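Local coordinates for glyoxylate reductase (Paecilomyces sp. J18, PDB 3WNV), which probably catalyses the nicotinamide-cofactor-dependent reduction of glyoxylate to glycolate, as a fungal member of the D-isomer specific 2-hydroxyacid dehydrogenase family, at residues A[7-12]-A[58-63]; A[12-17]-A[298-303]; A[18-21]-A[27-30]; A[54-59]-A[65-70]; A[308-313]-A[319-324]. One frame throughout, in Å; residues are numbered along the deposited sequence.

All five contacts involve the lobe built round the parallel sheet ordered 27-31, 5-9, 51-57, 81-85, 103-105, apart from the second sheet, which has the Rossmann-type order of the NAD-binding domain. Along the chain, interactions 1 and 2 cross, sharing Ile12; interaction 3 is nested within the loops closed by both, interaction 4 begins where interaction 1 ends, and interaction 5 comes last. Interactions 1 and 4 are closest, their centres about 8 Å apart, on neighbouring strands 5-9 and 51-57. Interactions 2 and 5, about 16 Å apart between centres, share helix 297-317, which brings the C-terminal part of the chain back to this N-terminal sheet; Leu308 touches Ala15, Trp19 and Tyr55.

Interaction 1. Residues A[7-12]-A[58-63]; sequences LLIGDI and NISTKH
Ser60 lays its CB against the end of strand 5-9, 3.5 Å from Ile9 O, and overlaps the CG2 branch of Ile9, with 3.9 Å between Ser60 CB and Ile9 CG2. That branch of Ile9 stands anti to its own backbone N, which directs it at the serine. Ser60 OG sits between its backbone N and carbonyl carbon (chi1 67°); the hydroxyl bonds back to Ser57 O at the end of strand 51-57, leaving the methylene to pack. Gly10 follows, its backbone at phi 85° and psi -150°, favourable for glycine, and its CA close against the serine, 3.9 Å from Ser60 CB. His63 approaches the same glycine obliquely, with CD2 3.9 Å from Gly10 CA, while Lys62 CG lies over the centre of one face of its ring. A water in the imidazole plane joins the two segments at the solvent side: it donates to Asp11 OD2 at 2.6 Å and lies 3.0 Å from His63 NE2. Behind these groups, a type I turn from Asn58 to Thr61 leads into the short, weakly bonded helix 61-64, and Thr61 OG1 and Thr61 N both bond Asn58 O from the same face of its plane. The C-terminal end of strand 5-9 is in this way joined to the connection between strand 51-57 and helix 61-64, with Ile9 also packed on Ile54 and on Phe39 of helix 36-45.

Interaction 2. Residues A[12-17]-A[298-303]; sequences IVHARA and ETQKEM
His14 meets Gln300 and Lys301 on one turn of helix 297-317, and the close fit is at its ring and CB. The straight bond from His14 NE2 to Gln300 OE1 (2.9 Å, 173° at the hydrogen) leaves within the imidazole plane and lands on a lone pair in the amide carbonyl plane, although ring and amide are turned 53° from each other. Val13 CG1 backs one face of the imidazole, over the ring centre; Gln300 CB comes from the opposite side of the plane, 3.4 Å from His14 NE2. Beside it the methylenes pack, His14 CB resting 3.7 Å from Lys301 CB. Lys301 is extended throughout, with CG opposite its backbone N (chi1 -180°), and its outer carbons run past the His14 carbonyl toward solvent. There the packing gives way to water: Lys301 NZ does not bond His14 O directly, and a water bridges them, 2.7 Å from His14 O and 3.1 Å from Lys301 NZ. A second water spans the same two atoms, its bond to the ammonium weak. The loop between strand 5-9 and helix 16-21 thus meets the N-terminal part of helix 297-317, where the Glu304 carboxylate also accepts from the backbone N atoms of Val13 and His14. Because His14 NE2 donates to an amide oxygen, that nitrogen carries a proton; the bond leaves the charge of the ring undecided.

Interaction 3. Residues A[18-21]-A[27-30]; sequences EWEA and TLKE
Chi1 of 166° in Trp19 carries its indole away from the backbone N and out over strand 27-31, while Leu28, with CG anti to its carbonyl carbon and beside the backbone N, lifts both its methyls under it. The two side chains slide past each other in opposite directions. Leu28 CD2 makes a CH-pi contact with one face of the Trp19 six-membered ring, 4.0 Å from the centroid and 15° off the normal. Leu28 CB adds to this at 3.7 Å from Trp19 CZ2, and the other methyl, Leu28 CD1, reaches back to the helix, 3.3 Å from Trp19 O. These elements belong to the beta-alpha-beta unit of strand 5-9, helix 16-21 and strand 27-31, so the tryptophan bridges the crossover helix and edge strand 27-31 of the sheet; its indole also lies on Leu8 of strand 5-9, the first strand of the unit, and touches Leu308 of helix 297-317. At the ring edge, Trp19 CZ2 lies 3.6 Å from Lys29 O, near the indole plane. The indole N-H turns outward to a water in the ring plane, 3.1 Å from Trp19 NE1, and this water donates to Glu30 OE2 at 2.5 Å. Glu30, its carboxylate nearly perpendicular to the indole, has its main partner in Arg16, whose NH2 forms salt bridges with both Glu30 OE2 and Glu20 OE2; the shared guanidinium probably offsets the repulsion between these two carboxylates.

Interaction 4. Residues A[54-59]-A[65-70]; sequences IYRSNI and GPFDRE
Arg56 leaves strand 51-57 and runs across one face of the Phe67 ring. At CB and CG the chain simply leads off, CG set between the backbone N and carbonyl carbon (chi1 71°), an otherwise unfavourable placement that heads it at the phenyl group. CD then arrives almost exactly over the ring centre, 3.7 Å from the Phe67 centroid and 3° off its normal, a CH-pi contact in which the methylene touches ring carbons all round. A bend at chi3 turns the chain here, and NE moves toward the rim on the same face, 3.4 Å from Phe67 CD1. CZ has passed further out, 4.6 Å from the Phe67 centroid, giving an off-centre cation-pi contact with guanidinium and ring planes 39° apart; Phe67 CB lies over one face of the guanidinium. At the tip the two nitrogens part company: Arg56 NH1 is hydrogen-bonded to Asn91 OD1, its main polar partner, while Arg56 NH2 lies 4.4 Å from Gly65 O, too long for a bond. Phe67 is the centre of an inverse gamma turn, just ahead of the N-cap residue Asp68, whose OD1 bonds Leu71 N. Ile54, two residues back on the strand and pointing to the same side, puts CD1 at the ring edge, 4.2 Å from Phe67 CE2. Set against strand 51-57, the phenylalanine also touches Ile82 of strand 81-85, packing the link between helices 61-64 and 69-74 onto that face of the sheet.

Interaction 5. Residues A[308-313]-A[319-324]; sequences LNNLRS and ELLTQV
The chain leaves helix 297-317 and doubles back beside it without regular structure, bringing Leu320 CA within 5.2 Å of Asn310 CA. Asn310 is the polar centre of the return. Its OD1 accepts two consecutive backbone N-H groups: Thr322 N at 2.9 Å, a nearly straight bond in the amide plane and on a lone pair, and Leu321 N at 2.6 Å, more bent (143° at the hydrogen) and arriving from above that plane. Asn310 ND2 donates to Thr322 OG1 at 2.9 Å, with the hydroxyl tilted from the amide plane, and also to Leu306 O in the helix. Gripped at both ends, this buried amide has its rotation fixed. One helical turn on, Ser313 OG stands opposite its backbone N (chi1 -174°) and donates to Glu319 O at 2.7 Å, from above the carbonyl plane and not on a lone pair. The same hydroxyl accepts from a water that donates also to Glu319 OE2, linking the start of the return to the helix through solvent. Leu321 closes the outer side: CD1 meets Asn309 CB at 3.8 Å, and CD2 meets Ser313 OG at 3.7 Å. The loop thereby lies between helix 297-317 and the edge of the sheet: Thr322 bonds Ser106, just after edge strand 103-105, through backbone and OG1, Val324 pairs with Ile104, and Leu320 packs on strands 81-85 and 103-105.

Interaction 1. Residues A[7-12]-A[58-63]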
# COMPACT_ATOMS: atom_id res chain seq x y z
N LEU A 7 15.72 15.27 10.10
CA LEU A 7 15.36 14.39 11.21
C LEU A 7 14.83 13.07 10.66
O LEU A 7 13.91 13.04 9.84
CB LEU A 7 14.29 15.05 12.08
CG LEU A 7 13.65 14.14 13.13
CD1 LEU A 7 14.68 13.74 14.17
CD2 LEU A 7 12.46 14.89 13.80
N LEU A 8 15.41 11.97 11.14
CA LEU A 8 14.98 10.64 10.69
C LEU A 8 14.03 10.05 11.74
O LEU A 8 14.41 9.95 12.91
CB LEU A 8 16.22 9.74 10.61
CG LEU A 8 15.90 8.22 10.53
CD1 LEU A 8 14.96 7.82 9.38
CD2 LEU A 8 17.20 7.37 10.45
N ILE A 9 12.81 9.70 11.34
CA ILE A 9 11.87 9.05 12.25
C ILE A 9 11.93 7.55 11.96
O ILE A 9 11.71 7.14 10.83
CB ILE A 9 10.38 9.44 12.00
CG1 ILE A 9 10.18 10.97 11.93
CG2 ILE A 9 9.50 8.82 13.11
CD1 ILE A 9 10.53 11.72 13.17
N GLY A 10 12.23 6.74 12.96
CA GLY A 10 12.25 5.31 12.73
C GLY A 10 13.59 4.87 12.17
O GLY A 10 14.61 5.48 12.49
N ASP A 11 13.58 3.81 11.37
CA ASP A 11 14.82 3.15 10.96
C ASP A 11 15.06 3.33 9.46
O ASP A 11 14.11 3.45 8.67
CB ASP A 11 14.75 1.64 11.20
CG ASP A 11 14.54 1.26 12.66
OD1 ASP A 11 14.97 2.00 13.58
OD2 ASP A 11 13.93 0.18 12.89
N ILE A 12 16.34 3.31 9.08
CA ILE A 12 16.74 3.11 7.69
C ILE A 12 17.57 1.81 7.68
O ILE A 12 18.53 1.66 8.43
CB ILE A 12 17.52 4.34 7.13
CG1 ILE A 12 16.54 5.52 6.90
CG2 ILE A 12 18.29 3.99 5.89
CD1 ILE A 12 17.21 6.86 6.54
N ASN A 58 6.05 4.33 6.51
CA ASN A 58 4.82 3.71 7.02
C ASN A 58 5.09 2.94 8.30
O ASN A 58 4.35 3.05 9.27
CB ASN A 58 4.18 2.83 5.95
CG ASN A 58 3.35 3.63 4.94
OD1 ASN A 58 2.70 4.63 5.29
ND2 ASN A 58 3.38 3.19 3.69
N ILE A 59 6.19 2.19 8.33
CA ILE A 59 6.49 1.44 9.56
C ILE A 59 6.70 2.33 10.78
O ILE A 59 6.31 1.96 11.90
CB ILE A 59 7.70 0.50 9.34
CG1 ILE A 59 7.29 -0.64 8.41
CG2 ILE A 59 8.18 -0.07 10.61
CD1 ILE A 59 8.46 -1.46 7.94
N SER A 60 7.32 3.51 10.58
CA SER A 60 7.68 4.41 11.68
C SER A 60 6.49 5.03 12.40
O SER A 60 6.65 5.65 13.46
CB SER A 60 8.62 5.54 11.20
OG SER A 60 7.95 6.46 10.30
N THR A 61 5.29 4.84 11.84
CA THR A 61 4.05 5.31 12.45
C THR A 61 3.93 4.74 13.88
O THR A 61 3.37 5.36 14.78
CB THR A 61 2.85 4.89 11.59
OG1 THR A 61 3.05 5.36 10.26
CG2 THR A 61 1.57 5.55 12.10
N LYS A 62 4.49 3.56 14.10
CA LYS A 62 4.42 2.97 15.44
C LYS A 62 5.20 3.79 16.44
O LYS A 62 4.99 3.65 17.63
CB LYS A 62 4.91 1.52 15.43
CG LYS A 62 6.41 1.34 15.21
CD LYS A 62 6.73 -0.12 14.89
CE LYS A 62 8.21 -0.38 14.98
NZ LYS A 62 8.49 -1.73 15.55
N HIS A 63 6.11 4.65 15.99
CA HIS A 63 6.88 5.41 16.96
C HIS A 63 6.29 6.78 17.24
O HIS A 63 6.61 7.40 18.25
CB HIS A 63 8.34 5.58 16.52
CG HIS A 63 9.04 4.29 16.20
ND1 HIS A 63 9.36 3.36 17.17
CD2 HIS A 63 9.51 3.81 15.03
CE1 HIS A 63 9.98 2.33 16.60
NE2 HIS A 63 10.08 2.58 15.30
O HOH W 1 11.49 0.62 13.59

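Interaction 2. Residues A[12-17]-A[298-303]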
# COMPACT_ATOMS: atom_id res chain seq x y z
N ILE A 12 16.34 3.31 9.08
CA ILE A 12 16.74 3.11 7.69
C ILE A 12 17.57 1.81 7.68
O ILE A 12 18.53 1.66 8.43
CB ILE A 12 17.52 4.34 7.13
CG1 ILE A 12 16.54 5.52 6.90
CG2 ILE A 12 18.29 3.99 5.89
CD1 ILE A 12 17.21 6.86 6.54
N VAL A 13 17.11 0.86 6.88
CA VAL A 13 17.61 -0.51 6.93
C VAL A 13 18.70 -0.73 5.91
O VAL A 13 19.74 -1.33 6.22
CB VAL A 13 16.48 -1.52 6.65
CG1 VAL A 13 17.03 -2.96 6.75
CG2 VAL A 13 15.29 -1.30 7.58
N HIS A 14 18.49 -0.24 4.70
CA HIS A 14 19.36 -0.62 3.59
C HIS A 14 20.26 0.50 3.09
O HIS A 14 21.23 0.22 2.40
CB HIS A 14 18.56 -1.13 2.40
CG HIS A 14 17.60 -2.22 2.74
ND1 HIS A 14 18.02 -3.51 2.97
CD2 HIS A 14 16.26 -2.21 2.92
CE1 HIS A 14 16.96 -4.26 3.26
NE2 HIS A 14 15.89 -3.49 3.26
N ALA A 15 19.92 1.74 3.43
CA ALA A 15 20.56 2.88 2.79
C ALA A 15 21.19 3.81 3.80
O ALA A 15 21.22 5.03 3.60
CB ALA A 15 19.58 3.60 1.93
N ARG A 16 21.72 3.23 4.89
CA ARG A 16 22.33 4.02 5.94
C ARG A 16 23.46 4.89 5.38
O ARG A 16 23.63 6.02 5.80
CB ARG A 16 22.86 3.12 7.07
CG ARG A 16 21.80 2.60 8.04
CD ARG A 16 21.13 3.72 8.89
NE ARG A 16 22.05 4.66 9.57
CZ ARG A 16 21.68 5.50 10.54
NH1 ARG A 16 20.44 5.52 11.00
NH2 ARG A 16 22.56 6.32 11.07
N ALA A 17 24.25 4.35 4.44
CA ALA A 17 25.35 5.12 3.85
C ALA A 17 24.89 6.41 3.18
O ALA A 17 25.53 7.45 3.32
CB ALA A 17 26.10 4.28 2.85
N GLU A 298 15.47 -5.80 -2.80
CA GLU A 298 15.68 -4.87 -3.88
C GLU A 298 14.65 -3.74 -3.84
O GLU A 298 15.01 -2.58 -4.03
CB GLU A 298 15.61 -5.61 -5.21
CG GLU A 298 16.73 -6.62 -5.36
CD GLU A 298 16.37 -8.04 -4.88
OE1 GLU A 298 15.36 -8.22 -4.17
OE2 GLU A 298 17.14 -8.97 -5.22
N THR A 299 13.38 -4.11 -3.65
CA THR A 299 12.33 -3.10 -3.48
C THR A 299 12.50 -2.19 -2.24
O THR A 299 12.39 -0.96 -2.36
CB THR A 299 10.97 -3.74 -3.53
OG1 THR A 299 10.78 -4.31 -4.84
CG2 THR A 299 9.88 -2.69 -3.24
N GLN A 300 12.72 -2.76 -1.07
CA GLN A 300 12.95 -1.91 0.11
C GLN A 300 14.10 -0.96 -0.07
O GLN A 300 14.00 0.18 0.38
CB GLN A 300 13.14 -2.74 1.40
CG GLN A 300 11.82 -3.30 1.92
CD GLN A 300 11.97 -3.95 3.28
OE1 GLN A 300 13.09 -4.13 3.78
NE2 GLN A 300 10.85 -4.28 3.90
N LYS A 301 15.21 -1.39 -0.71
CA LYS A 301 16.35 -0.48 -0.81
C LYS A 301 16.02 0.57 -1.86
O LYS A 301 16.33 1.74 -1.68
CB LYS A 301 17.63 -1.20 -1.22
CG LYS A 301 18.81 -0.20 -1.31
CD LYS A 301 20.16 -0.91 -1.28
CE LYS A 301 21.27 0.12 -1.37
NZ LYS A 301 22.57 -0.52 -1.16
N GLU A 302 15.31 0.16 -2.91
CA GLU A 302 14.95 1.17 -3.94
C GLU A 302 14.02 2.22 -3.33
O GLU A 302 14.13 3.41 -3.65
CB GLU A 302 14.24 0.53 -5.12
CG GLU A 302 13.81 1.53 -6.19
CD GLU A 302 14.98 2.17 -6.96
OE1 GLU A 302 16.15 1.73 -6.82
OE2 GLU A 302 14.71 3.14 -7.70
N MET A 303 13.14 1.80 -2.44
CA MET A 303 12.21 2.75 -1.79
C MET A 303 12.99 3.73 -0.89
O MET A 303 12.82 4.94 -1.00
CB MET A 303 11.12 2.01 -1.02
CG MET A 303 10.03 1.26 -1.91
SD MET A 303 9.18 0.13 -0.84
CE MET A 303 8.01 1.26 -0.08
O HOH W 2 23.77 1.77 0.97
O HOH W 3 22.20 -2.09 1.43

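Interaction 3. Residues A[18-21]-A[27-30]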
# COMPACT_ATOMS: atom_id res chain seq x y z
N GLU A 18 23.77 6.32 2.48
CA GLU A 18 23.20 7.45 1.75
C GLU A 18 22.64 8.48 2.73
O GLU A 18 22.71 9.68 2.46
CB GLU A 18 22.12 6.97 0.77
CG GLU A 18 22.69 6.27 -0.51
CD GLU A 18 23.16 4.83 -0.31
OE1 GLU A 18 22.94 4.23 0.78
OE2 GLU A 18 23.74 4.26 -1.27
N TRP A 19 22.07 8.02 3.85
CA TRP A 19 21.63 8.94 4.90
C TRP A 19 22.85 9.65 5.49
O TRP A 19 22.88 10.87 5.53
CB TRP A 19 20.83 8.20 5.99
CG TRP A 19 20.63 8.99 7.28
CD1 TRP A 19 21.30 8.81 8.46
CD2 TRP A 19 19.70 10.06 7.53
NE1 TRP A 19 20.87 9.69 9.40
CE2 TRP A 19 19.88 10.47 8.86
CE3 TRP A 19 18.75 10.71 6.74
CZ2 TRP A 19 19.13 11.51 9.45
CZ3 TRP A 19 18.00 11.74 7.30
CH2 TRP A 19 18.20 12.13 8.65
N GLU A 20 23.87 8.90 5.92
CA GLU A 20 25.04 9.53 6.54
C GLU A 20 25.70 10.53 5.60
O GLU A 20 26.23 11.55 6.04
CB GLU A 20 26.06 8.47 6.95
CG GLU A 20 25.49 7.45 7.93
CD GLU A 20 25.32 7.98 9.35
OE1 GLU A 20 25.59 9.18 9.62
OE2 GLU A 20 24.92 7.16 10.21
N ALA A 21 25.66 10.24 4.31
CA ALA A 21 26.24 11.14 3.33
C ALA A 21 25.63 12.56 3.35
O ALA A 21 26.30 13.52 3.00
CB ALA A 21 26.14 10.53 1.95
N THR A 27 22.80 18.96 9.53
CA THR A 27 22.95 18.24 10.80
C THR A 27 21.97 17.07 10.81
O THR A 27 20.76 17.28 10.64
CB THR A 27 22.58 19.15 11.97
OG1 THR A 27 23.49 20.26 12.02
CG2 THR A 27 22.57 18.38 13.30
N LEU A 28 22.46 15.84 10.97
CA LEU A 28 21.54 14.70 10.97
C LEU A 28 21.09 14.42 12.40
O LEU A 28 21.91 14.33 13.31
CB LEU A 28 22.21 13.45 10.35
CG LEU A 28 22.78 13.64 8.93
CD1 LEU A 28 23.53 12.36 8.45
CD2 LEU A 28 21.70 14.03 7.90
N LYS A 29 19.77 14.32 12.58
CA LYS A 29 19.15 14.04 13.88
C LYS A 29 18.27 12.81 13.74
O LYS A 29 17.76 12.52 12.66
CB LYS A 29 18.30 15.24 14.37
CG LYS A 29 19.16 16.43 14.72
CD LYS A 29 18.36 17.51 15.43
CE LYS A 29 19.19 18.77 15.57
NZ LYS A 29 20.38 18.59 16.41
N GLU A 30 18.11 12.04 14.82
CA GLU A 30 17.27 10.86 14.69
C GLU A 30 16.30 10.67 15.85
O GLU A 30 16.68 10.87 17.00
CB GLU A 30 18.14 9.59 14.60
CG GLU A 30 19.07 9.52 13.40
CD GLU A 30 19.79 8.18 13.32
OE1 GLU A 30 19.20 7.18 13.81
OE2 GLU A 30 20.91 8.11 12.77
O HOH W 4 22.21 10.17 12.13

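Interaction 4. Residues A[54-59]-A[65-70]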
# COMPACT_ATOMS: atom_id res chain seq x y z
N ILE A 54 12.20 16.01 7.08
CA ILE A 54 12.00 14.85 7.93
C ILE A 54 11.89 13.64 7.04
O ILE A 54 11.13 13.66 6.06
CB ILE A 54 10.68 14.97 8.71
CG1 ILE A 54 10.81 15.98 9.86
CG2 ILE A 54 10.25 13.59 9.27
CD1 ILE A 54 9.43 16.26 10.54
N TYR A 55 12.62 12.58 7.36
CA TYR A 55 12.43 11.30 6.70
C TYR A 55 11.53 10.48 7.59
O TYR A 55 11.82 10.35 8.78
CB TYR A 55 13.80 10.56 6.63
CG TYR A 55 13.74 9.16 6.02
CD1 TYR A 55 13.09 8.10 6.67
CD2 TYR A 55 14.40 8.88 4.83
CE1 TYR A 55 13.04 6.79 6.11
CE2 TYR A 55 14.36 7.59 4.26
CZ TYR A 55 13.68 6.56 4.91
OH TYR A 55 13.68 5.31 4.35
N ARG A 56 10.45 9.90 7.03
CA ARG A 56 9.66 8.98 7.83
C ARG A 56 9.19 7.86 6.95
O ARG A 56 9.33 7.91 5.72
CB ARG A 56 8.45 9.70 8.47
CG ARG A 56 7.36 10.10 7.48
CD ARG A 56 6.17 10.71 8.20
NE ARG A 56 5.49 9.74 9.11
CZ ARG A 56 4.51 8.91 8.72
NH1 ARG A 56 4.10 8.87 7.46
NH2 ARG A 56 3.93 8.10 9.62
N SER A 57 8.59 6.84 7.56
CA SER A 57 8.06 5.71 6.78
C SER A 57 6.70 5.21 7.28
O SER A 57 6.27 5.57 8.39
CB SER A 57 9.04 4.56 6.82
OG SER A 57 9.22 4.12 8.17
N ASN A 58 6.05 4.33 6.51
CA ASN A 58 4.82 3.71 7.02
C ASN A 58 5.09 2.94 8.30
O ASN A 58 4.35 3.05 9.27
CB ASN A 58 4.18 2.83 5.95
CG ASN A 58 3.35 3.63 4.94
OD1 ASN A 58 2.70 4.63 5.29
ND2 ASN A 58 3.38 3.19 3.69
N ILE A 59 6.19 2.19 8.33
CA ILE A 59 6.49 1.44 9.56
C ILE A 59 6.70 2.33 10.78
O ILE A 59 6.31 1.96 11.90
CB ILE A 59 7.70 0.50 9.34
CG1 ILE A 59 7.29 -0.64 8.41
CG2 ILE A 59 8.18 -0.07 10.61
CD1 ILE A 59 8.46 -1.46 7.94
N GLY A 65 2.76 7.67 15.99
CA GLY A 65 1.38 7.80 15.57
C GLY A 65 1.38 8.52 14.22
O GLY A 65 2.43 8.90 13.71
N PRO A 66 0.20 8.70 13.63
CA PRO A 66 0.15 9.32 12.31
C PRO A 66 0.60 10.78 12.34
O PRO A 66 0.47 11.49 13.35
CB PRO A 66 -1.34 9.24 11.92
CG PRO A 66 -2.05 9.02 13.22
CD PRO A 66 -1.13 8.24 14.08
N PHE A 67 1.06 11.22 11.18
CA PHE A 67 1.32 12.62 10.96
C PHE A 67 0.00 13.26 10.54
O PHE A 67 -0.16 13.80 9.43
CB PHE A 67 2.42 12.78 9.90
CG PHE A 67 3.82 12.80 10.49
CD1 PHE A 67 4.22 11.83 11.40
CD2 PHE A 67 4.72 13.78 10.11
CE1 PHE A 67 5.50 11.85 11.95
CE2 PHE A 67 6.02 13.80 10.65
CZ PHE A 67 6.39 12.84 11.58
N ASP A 68 -0.94 13.20 11.48
CA ASP A 68 -2.25 13.85 11.31
C ASP A 68 -2.22 15.35 11.62
O ASP A 68 -1.16 15.93 11.90
CB ASP A 68 -3.31 13.15 12.16
CG ASP A 68 -2.93 13.05 13.63
OD1 ASP A 68 -2.03 13.78 14.11
OD2 ASP A 68 -3.55 12.23 14.33
N ARG A 69 -3.38 15.99 11.57
CA ARG A 69 -3.43 17.44 11.78
C ARG A 69 -2.80 17.83 13.12
O ARG A 69 -2.07 18.81 13.19
CB ARG A 69 -4.87 17.95 11.61
CG ARG A 69 -5.09 19.41 11.97
CD ARG A 69 -6.49 19.87 11.49
NE ARG A 69 -6.52 19.91 10.03
CZ ARG A 69 -6.14 20.97 9.31
NH1 ARG A 69 -5.71 22.06 9.93
NH2 ARG A 69 -6.17 20.93 7.98
N GLU A 70 -3.05 17.05 14.16
CA GLU A 70 -2.53 17.39 15.49
C GLU A 70 -1.01 17.38 15.55
O GLU A 70 -0.39 18.24 16.18
CB GLU A 70 -3.03 16.37 16.51
CG GLU A 70 -2.34 16.46 17.87
CD GLU A 70 -2.65 15.25 18.76
OE1 GLU A 70 -3.42 14.38 18.34
OE2 GLU A 70 -2.10 15.18 19.88

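Interaction 5. Residues A[308-313]-A[319-324]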
# COMPACT_ATOMS: atom_id res chain seq x y z
N LEU A 308 15.59 9.23 -0.01
CA LEU A 308 16.79 9.97 0.32
C LEU A 308 17.15 10.91 -0.83
O LEU A 308 17.70 11.97 -0.60
CB LEU A 308 17.93 9.02 0.71
CG LEU A 308 17.68 8.36 2.08
CD1 LEU A 308 18.59 7.13 2.28
CD2 LEU A 308 17.87 9.34 3.24
N ASN A 309 16.82 10.50 -2.06
CA ASN A 309 17.04 11.37 -3.21
C ASN A 309 16.09 12.57 -3.22
O ASN A 309 16.48 13.67 -3.61
CB ASN A 309 16.97 10.57 -4.52
CG ASN A 309 18.23 9.78 -4.77
OD1 ASN A 309 19.31 10.21 -4.40
ND2 ASN A 309 18.11 8.60 -5.37
N ASN A 310 14.84 12.34 -2.82
CA ASN A 310 13.92 13.45 -2.56
C ASN A 310 14.47 14.41 -1.51
O ASN A 310 14.46 15.60 -1.72
CB ASN A 310 12.56 12.93 -2.10
CG ASN A 310 11.63 12.64 -3.25
OD1 ASN A 310 11.05 13.57 -3.83
ND2 ASN A 310 11.48 11.36 -3.58
N LEU A 311 14.93 13.87 -0.38
CA LEU A 311 15.55 14.71 0.65
C LEU A 311 16.71 15.55 0.15
O LEU A 311 16.82 16.74 0.44
CB LEU A 311 16.04 13.84 1.80
CG LEU A 311 14.94 13.40 2.72
CD1 LEU A 311 15.38 12.21 3.58
CD2 LEU A 311 14.55 14.59 3.57
N ARG A 312 17.61 14.92 -0.59
CA ARG A 312 18.78 15.62 -1.08
C ARG A 312 18.37 16.72 -2.06
O ARG A 312 18.89 17.84 -2.00
CB ARG A 312 19.74 14.62 -1.75
CG ARG A 312 20.95 15.30 -2.35
CD ARG A 312 21.88 14.27 -2.98
NE ARG A 312 22.59 13.48 -1.97
CZ ARG A 312 23.70 13.89 -1.36
NH1 ARG A 312 24.20 15.08 -1.66
NH2 ARG A 312 24.32 13.13 -0.46
N SER A 313 17.40 16.42 -2.91
CA SER A 313 16.89 17.43 -3.85
C SER A 313 16.26 18.59 -3.09
O SER A 313 16.45 19.76 -3.44
CB SER A 313 15.84 16.79 -4.76
OG SER A 313 15.44 17.70 -5.77
N GLU A 319 13.42 21.49 -4.10
CA GLU A 319 12.34 20.82 -4.81
C GLU A 319 12.36 19.31 -4.58
O GLU A 319 13.40 18.72 -4.33
CB GLU A 319 12.34 21.18 -6.30
CG GLU A 319 13.52 20.64 -7.07
CD GLU A 319 14.07 21.66 -8.04
OE1 GLU A 319 13.89 22.87 -7.79
OE2 GLU A 319 14.70 21.24 -9.04
N LEU A 320 11.18 18.70 -4.66
CA LEU A 320 11.05 17.26 -4.52
C LEU A 320 11.09 16.55 -5.88
O LEU A 320 10.87 17.16 -6.94
CB LEU A 320 9.75 16.93 -3.78
CG LEU A 320 9.66 17.38 -2.33
CD1 LEU A 320 8.22 17.22 -1.80
CD2 LEU A 320 10.66 16.60 -1.45
N LEU A 321 11.36 15.25 -5.85
CA LEU A 321 11.35 14.43 -7.05
C LEU A 321 9.98 13.81 -7.27
O LEU A 321 9.47 13.78 -8.40
CB LEU A 321 12.41 13.33 -6.94
CG LEU A 321 13.83 13.82 -6.73
CD1 LEU A 321 14.79 12.65 -6.84
CD2 LEU A 321 14.17 14.89 -7.74
N THR A 322 9.38 13.29 -6.20
CA THR A 322 8.08 12.65 -6.26
C THR A 322 7.07 13.24 -5.26
O THR A 322 6.54 12.52 -4.39
CB THR A 322 8.16 11.16 -6.01
OG1 THR A 322 8.87 10.90 -4.78
CG2 THR A 322 8.86 10.46 -7.18
N GLN A 323 6.83 14.52 -5.39
CA GLN A 323 5.83 15.21 -4.54
C GLN A 323 4.45 14.58 -4.74
O GLN A 323 4.08 14.23 -5.86
CB GLN A 323 5.77 16.68 -4.89
CG GLN A 323 4.87 17.47 -3.93
CD GLN A 323 4.98 18.98 -4.12
OE1 GLN A 323 5.37 19.46 -5.18
NE2 GLN A 323 4.62 19.74 -3.08
N VAL A 324 3.72 14.40 -3.64
CA VAL A 324 2.38 13.78 -3.70
C VAL A 324 1.45 14.56 -4.65
O VAL A 324 1.49 15.79 -4.70
CB VAL A 324 1.77 13.64 -2.31
CG1 VAL A 324 2.61 12.67 -1.45
CG2 VAL A 324 1.61 15.02 -1.62
O HOH W 5 15.53 18.39 -8.58